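Local coordinates for AB hydrolase-1 domain-containing protein (Streptococcus mutans, PDB 4L9A) that probably acts as a carboxylesterase of the alpha/beta hydrolase fold, hydrolysing ester bonds, at residues A[44-49]-A[113-118]; A[137-142]-A[234-239]. All coordinates share one frame; numbering follows the deposited sequence.

Contact 1: residues A[44-49]-A[113-118]; sequences FVFLSG and LLCVHS
Leu113 presses its CB against the middle of the Phe44 ring, 4.1 Å from the ring centroid and 10° off the normal, a CH-pi contact; CD2 adds a second bump, 3.7 Å from Phe44 CZ. Further along this face, Cys115 abuts the CD1-CE1 side of the Phe46 ring. Its SG, anti to the backbone N (chi1 179°), lies obliquely to that ring, 3.7 Å from Phe46 CE1. On the other face Leu114 CD2 fits the hollow between Val45 CG1 (3.6 Å) and Leu47 CD1 (4.1 Å), and Val116 CG1 lies alongside Leu47 CB, the two side chains pointing the same way. Four backbone hydrogen bonds hold the parallel strands in register. Where they end, Gly49 CA approaches Ser118 CB to 3.7 Å, and a water joins Gly49 N to His117 ND1, while His117 NE2 is hydrogen-bonded to His268 O. Ser118, with positive phi (55°) just after strand 113-117, is consistent with the nucleophile elbow of the alpha/beta hydrolases; a weak hydrogen bond links its OG to His268 NE2. Helix 120-130 covers the Leu47-Leu114 face and helix 275-287 the Phe44-Leu113 face, while strands 71-75 and 134-141 flank the pair in the central sheet.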
loop_
_atom_site.group_PDB
_atom_site.type_symbol
_atom_site.label_atom_id
_atom_site.label_comp_id
_atom_site.label_asym_id
_atom_site.label_seq_id
_atom_site.Cartn_x
_atom_site.Cartn_y
_atom_site.Cartn_z
ATOM N N PHE A 44 4.852 -4.809 11.239
ATOM C CA PHE A 44 4.744 -4.018 10.014
ATOM C C PHE A 44 3.639 -4.538 9.120
ATOM O O PHE A 44 3.717 -5.656 8.584
ATOM C CB PHE A 44 6.074 -3.970 9.264
ATOM C CG PHE A 44 6.917 -2.767 9.610
ATOM C CD1 PHE A 44 7.118 -1.750 8.686
ATOM C CD2 PHE A 44 7.484 -2.645 10.867
ATOM C CE1 PHE A 44 7.892 -0.635 9.014
ATOM C CE2 PHE A 44 8.254 -1.541 11.199
ATOM C CZ PHE A 44 8.458 -0.539 10.269
ATOM N N VAL A 45 2.602 -3.718 8.973
ATOM C CA VAL A 45 1.443 -4.051 8.170
ATOM C C VAL A 45 1.566 -3.380 6.799
ATOM O O VAL A 45 1.738 -2.157 6.711
ATOM C CB VAL A 45 0.150 -3.569 8.857
ATOM C CG1 VAL A 45 -1.049 -3.819 7.960
ATOM C CG2 VAL A 45 -0.022 -4.239 10.234
ATOM N N PHE A 46 1.473 -4.173 5.738
ATOM C CA PHE A 46 1.629 -3.652 4.376
ATOM C C PHE A 46 0.337 -3.652 3.580
ATOM O O PHE A 46 -0.401 -4.648 3.551
ATOM C CB PHE A 46 2.677 -4.470 3.610
ATOM C CG PHE A 46 4.047 -4.406 4.213
ATOM C CD1 PHE A 46 4.962 -3.449 3.793
ATOM C CD2 PHE A 46 4.420 -5.293 5.214
ATOM C CE1 PHE A 46 6.228 -3.391 4.355
ATOM C CE2 PHE A 46 5.685 -5.240 5.783
ATOM C CZ PHE A 46 6.587 -4.288 5.359
ATOM N N LEU A 47 0.085 -2.539 2.900
ATOM C CA LEU A 47 -1.024 -2.432 1.973
ATOM C C LEU A 47 -0.506 -1.894 0.644
ATOM O O LEU A 47 0.262 -0.936 0.606
ATOM C CB LEU A 47 -2.115 -1.501 2.508
ATOM C CG LEU A 47 -2.808 -1.831 3.827
ATOM C CD1 LEU A 47 -3.685 -0.652 4.268
ATOM C CD2 LEU A 47 -3.625 -3.139 3.728
ATOM N N SER A 48 -0.943 -2.519 -0.439
ATOM C CA SER A 48 -0.493 -2.162 -1.766
ATOM C C SER A 48 -1.341 -1.050 -2.357
ATOM O O SER A 48 -2.362 -0.642 -1.783
ATOM C CB SER A 48 -0.538 -3.402 -2.667
ATOM O OG SER A 48 0.390 -4.351 -2.189
ATOM N N GLY A 49 -0.906 -0.550 -3.504
ATOM C CA GLY A 49 -1.716 0.381 -4.262
ATOM C C GLY A 49 -2.659 -0.425 -5.130
ATOM O O GLY A 49 -2.953 -1.585 -4.842
ATOM N N LEU A 113 3.113 -0.705 12.764
ATOM C CA LEU A 113 3.324 0.403 11.840
ATOM C C LEU A 113 2.686 0.001 10.525
ATOM O O LEU A 113 2.734 -1.166 10.133
ATOM C CB LEU A 113 4.810 0.685 11.630
ATOM C CG LEU A 113 5.558 1.351 12.785
ATOM C CD1 LEU A 113 5.975 0.310 13.809
ATOM C CD2 LEU A 113 6.775 2.096 12.253
ATOM N N LEU A 114 2.055 0.961 9.866
ATOM C CA LEU A 114 1.476 0.741 8.552
ATOM C C LEU A 114 2.457 1.216 7.493
ATOM O O LEU A 114 3.007 2.314 7.603
ATOM C CB LEU A 114 0.176 1.529 8.418
ATOM C CG LEU A 114 -1.095 0.763 8.768
ATOM C CD1 LEU A 114 -2.274 1.711 8.979
ATOM C CD2 LEU A 114 -1.381 -0.262 7.679
ATOM N N CYS A 115 2.671 0.394 6.470
ATOM C CA CYS A 115 3.509 0.767 5.338
ATOM C C CYS A 115 2.676 0.552 4.091
ATOM O O CYS A 115 2.248 -0.564 3.808
ATOM C CB CYS A 115 4.783 -0.092 5.289
ATOM S SG CYS A 115 5.905 0.275 3.878
ATOM N N VAL A 116 2.408 1.622 3.354
ATOM C CA VAL A 116 1.505 1.503 2.215
ATOM C C VAL A 116 2.065 2.182 0.985
ATOM O O VAL A 116 2.906 3.102 1.078
ATOM C CB VAL A 116 0.110 2.103 2.534
ATOM C CG1 VAL A 116 -0.366 1.641 3.898
ATOM C CG2 VAL A 116 0.162 3.654 2.488
ATOM N N HIS A 117 1.587 1.726 -0.166
ATOM C CA HIS A 117 1.852 2.394 -1.430
ATOM C C HIS A 117 0.545 2.944 -1.977
ATOM O O HIS A 117 -0.490 2.284 -1.900
ATOM C CB HIS A 117 2.464 1.409 -2.435
ATOM C CG HIS A 117 2.762 2.015 -3.767
ATOM N ND1 HIS A 117 2.235 1.526 -4.947
ATOM C CD2 HIS A 117 3.527 3.078 -4.112
ATOM C CE1 HIS A 117 2.672 2.255 -5.957
ATOM N NE2 HIS A 117 3.456 3.209 -5.477
ATOM N N SER A 118 0.578 4.175 -2.482
ATOM C CA SER A 118 -0.505 4.670 -3.312
ATOM C C SER A 118 -1.881 4.568 -2.626
ATOM O O SER A 118 -2.077 5.091 -1.528
ATOM C CB SER A 118 -0.492 3.886 -4.636
ATOM O OG SER A 118 -1.233 4.537 -5.642
HETATM O O HOH W 1 1.412 -1.184 -4.971
#

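Contact 2: residues A[137-142]-A[234-239]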
loop_
_atom_site.group_PDB
_atom_site.type_symbol
_atom_site.label_atom_id
_atom_site.label_comp_id
_atom_site.label_asym_id
_atom_site.label_seq_id
_atom_site.Cartn_x
_atom_site.Cartn_y
_atom_site.Cartn_z
ATOM N N GLY A 137 3.543 4.277 13.862
ATOM C CA GLY A 137 4.088 5.015 12.741
ATOM C C GLY A 137 3.408 4.707 11.429
ATOM O O GLY A 137 2.846 3.623 11.228
ATOM N N PHE A 138 3.465 5.677 10.526
ATOM C CA PHE A 138 2.981 5.499 9.165
ATOM C C PHE A 138 4.146 5.675 8.205
ATOM O O PHE A 138 4.907 6.629 8.328
ATOM C CB PHE A 138 1.884 6.517 8.851
ATOM C CG PHE A 138 1.417 6.481 7.417
ATOM C CD1 PHE A 138 0.579 5.467 6.971
ATOM C CD2 PHE A 138 1.813 7.471 6.521
ATOM C CE1 PHE A 138 0.144 5.425 5.652
ATOM C CE2 PHE A 138 1.392 7.437 5.210
ATOM C CZ PHE A 138 0.555 6.410 4.766
ATOM N N ILE A 139 4.294 4.745 7.268
ATOM C CA ILE A 139 5.330 4.828 6.248
ATOM C C ILE A 139 4.635 4.844 4.895
ATOM O O ILE A 139 4.036 3.854 4.478
ATOM C CB ILE A 139 6.300 3.629 6.309
ATOM C CG1 ILE A 139 6.789 3.385 7.746
ATOM C CG2 ILE A 139 7.458 3.834 5.353
ATOM C CD1 ILE A 139 7.552 4.549 8.350
ATOM N N GLY A 140 4.664 5.975 4.208
ATOM C CA GLY A 140 3.909 6.052 2.973
ATOM C C GLY A 140 4.794 6.236 1.761
ATOM O O GLY A 140 5.616 7.146 1.712
ATOM N N LEU A 141 4.629 5.356 0.787
ATOM C CA LEU A 141 5.299 5.503 -0.490
ATOM C C LEU A 141 4.296 6.091 -1.478
ATOM O O LEU A 141 3.399 5.393 -1.944
ATOM C CB LEU A 141 5.830 4.151 -0.983
ATOM C CG LEU A 141 6.842 3.426 -0.084
ATOM C CD1 LEU A 141 7.841 4.379 0.575
ATOM C CD2 LEU A 141 6.126 2.583 0.979
ATOM N N GLU A 142 4.442 7.387 -1.775
ATOM C CA GLU A 142 3.465 8.121 -2.589
ATOM C C GLU A 142 2.005 7.728 -2.317
ATOM O O GLU A 142 1.256 7.344 -3.224
ATOM C CB GLU A 142 3.821 8.035 -4.085
ATOM C CG GLU A 142 5.064 8.901 -4.398
ATOM C CD GLU A 142 5.275 9.184 -5.870
ATOM O OE1 GLU A 142 4.500 8.685 -6.723
ATOM O OE2 GLU A 142 6.249 9.907 -6.176
ATOM N N PRO A 234 3.897 9.368 14.319
ATOM C CA PRO A 234 4.887 9.844 13.346
ATOM C C PRO A 234 4.597 9.305 11.956
ATOM O O PRO A 234 4.146 8.162 11.798
ATOM C CB PRO A 234 6.219 9.284 13.864
ATOM C CG PRO A 234 5.897 8.434 15.048
ATOM C CD PRO A 234 4.418 8.291 15.172
ATOM N N SER A 235 4.866 10.137 10.956
ATOM C CA SER A 235 4.621 9.799 9.567
ATOM C C SER A 235 5.890 10.021 8.766
ATOM O O SER A 235 6.463 11.112 8.796
ATOM C CB SER A 235 3.507 10.685 9.009
ATOM O OG SER A 235 3.226 10.367 7.660
ATOM N N ILE A 236 6.337 8.995 8.047
ATOM C CA ILE A 236 7.448 9.176 7.122
ATOM C C ILE A 236 6.915 8.969 5.709
ATOM O O ILE A 236 6.499 7.862 5.345
ATOM C CB ILE A 236 8.613 8.198 7.372
ATOM C CG1 ILE A 236 9.001 8.151 8.855
ATOM C CG2 ILE A 236 9.815 8.603 6.523
ATOM C CD1 ILE A 236 9.670 9.395 9.339
ATOM N N VAL A 237 6.893 10.041 4.924
ATOM C CA VAL A 237 6.368 9.968 3.560
ATOM C C VAL A 237 7.509 10.130 2.557
ATOM O O VAL A 237 8.365 11.011 2.712
ATOM C CB VAL A 237 5.263 11.029 3.332
ATOM C CG1 VAL A 237 4.861 11.129 1.855
ATOM C CG2 VAL A 237 4.058 10.712 4.198
ATOM N N PHE A 238 7.531 9.252 1.556
ATOM C CA PHE A 238 8.498 9.313 0.465
ATOM C C PHE A 238 7.759 9.624 -0.820
ATOM O O PHE A 238 6.731 9.015 -1.120
ATOM C CB PHE A 238 9.221 7.961 0.283
ATOM C CG PHE A 238 10.083 7.568 1.447
ATOM C CD1 PHE A 238 9.516 7.026 2.596
ATOM C CD2 PHE A 238 11.456 7.721 1.389
ATOM C CE1 PHE A 238 10.309 6.656 3.680
ATOM C CE2 PHE A 238 12.258 7.355 2.466
ATOM C CZ PHE A 238 11.684 6.829 3.612
ATOM N N SER A 239 8.310 10.540 -1.603
ATOM C CA SER A 239 7.685 10.951 -2.840
ATOM C C SER A 239 8.725 11.509 -3.798
ATOM O O SER A 239 9.757 12.028 -3.375
ATOM C CB SER A 239 6.641 12.030 -2.546
ATOM O OG SER A 239 6.371 12.805 -3.699
#
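Phe138 N donates to Pro234 O, the first of five hydrogen bonds that alternate between the two parallel strands. Ile236 N to Phe138 O, Gly140 N to Ile236 O and Phe238 N to Gly140 O follow, and Glu142 N to Phe238 O (2.9 Å) carries the ladder one residue beyond strand 137-141. The strand directions differ by only 5°.

Apolar contacts differ between the faces. On one, Ile139 and Ile236 run side by side, with Ile139 CD1 3.9 Å from Ile236 CG1, and Leu141 CD1 rests 3.7 Å from Phe238 CD1, oblique to the ring. On the other, the Phe138 ring swings along its own strand over Gly140, which has no CB in the ring's way, because CG is anti to the backbone N (chi1 175°). The ring turns its edge to the neighbouring strand, with CD2 3.4 Å from Ser235 OG and CE2 4.3 Å from Val237 CG2.

The polar groups are buried and find their partners nearby. Ser235 OG bonds to Tyr252 O. Glu142, in a left-handed backbone conformation, lays CG against Ser239 CA at 3.7 Å; its OE2 is bonded to Glu240 N, and OE1 is hydrogen-bonded to His268 ND1 and forms a salt bridge with Arg243 NH2. These bonds probably fix the rotation of the carboxylate. The Glu142-His268 link, continued by His268 toward Ser118, is consistent with a Ser-His-Glu catalytic triad, its acid just after this strand.

Helix 275-287 packs against Leu141 and Phe238, Tyr247 of helix 244-248 touches Val237 and Glu142, and Tyr252 lies nearly parallel to the Phe138 ring; strand 111-117 borders 137-141 on its far edge, and the outermost strand 260-263 borders 235-239 on the other side.

From the N terminus, strand 43-47 is followed by two short helices, strand 71-75 and helix 93-106 before the chain returns to 113-118, where contact 1 closes a loop of 63 residues. Helix 120-130 then carries the chain to 137-142. A further 91 residues, with four helices between 146 and 206 and no strand, precede 234-239, which closes contact 2. The loops thus follow in series, neither nested nor crossed. Strands 111-117 and 134-141 are neighbours, probably bonded through Leu114 O to Ile139 N (2.8 Å), so the contacts join four adjacent parallel strands, whose C-terminal ends bring Ser118 and Glu142 to the two nitrogens of His268.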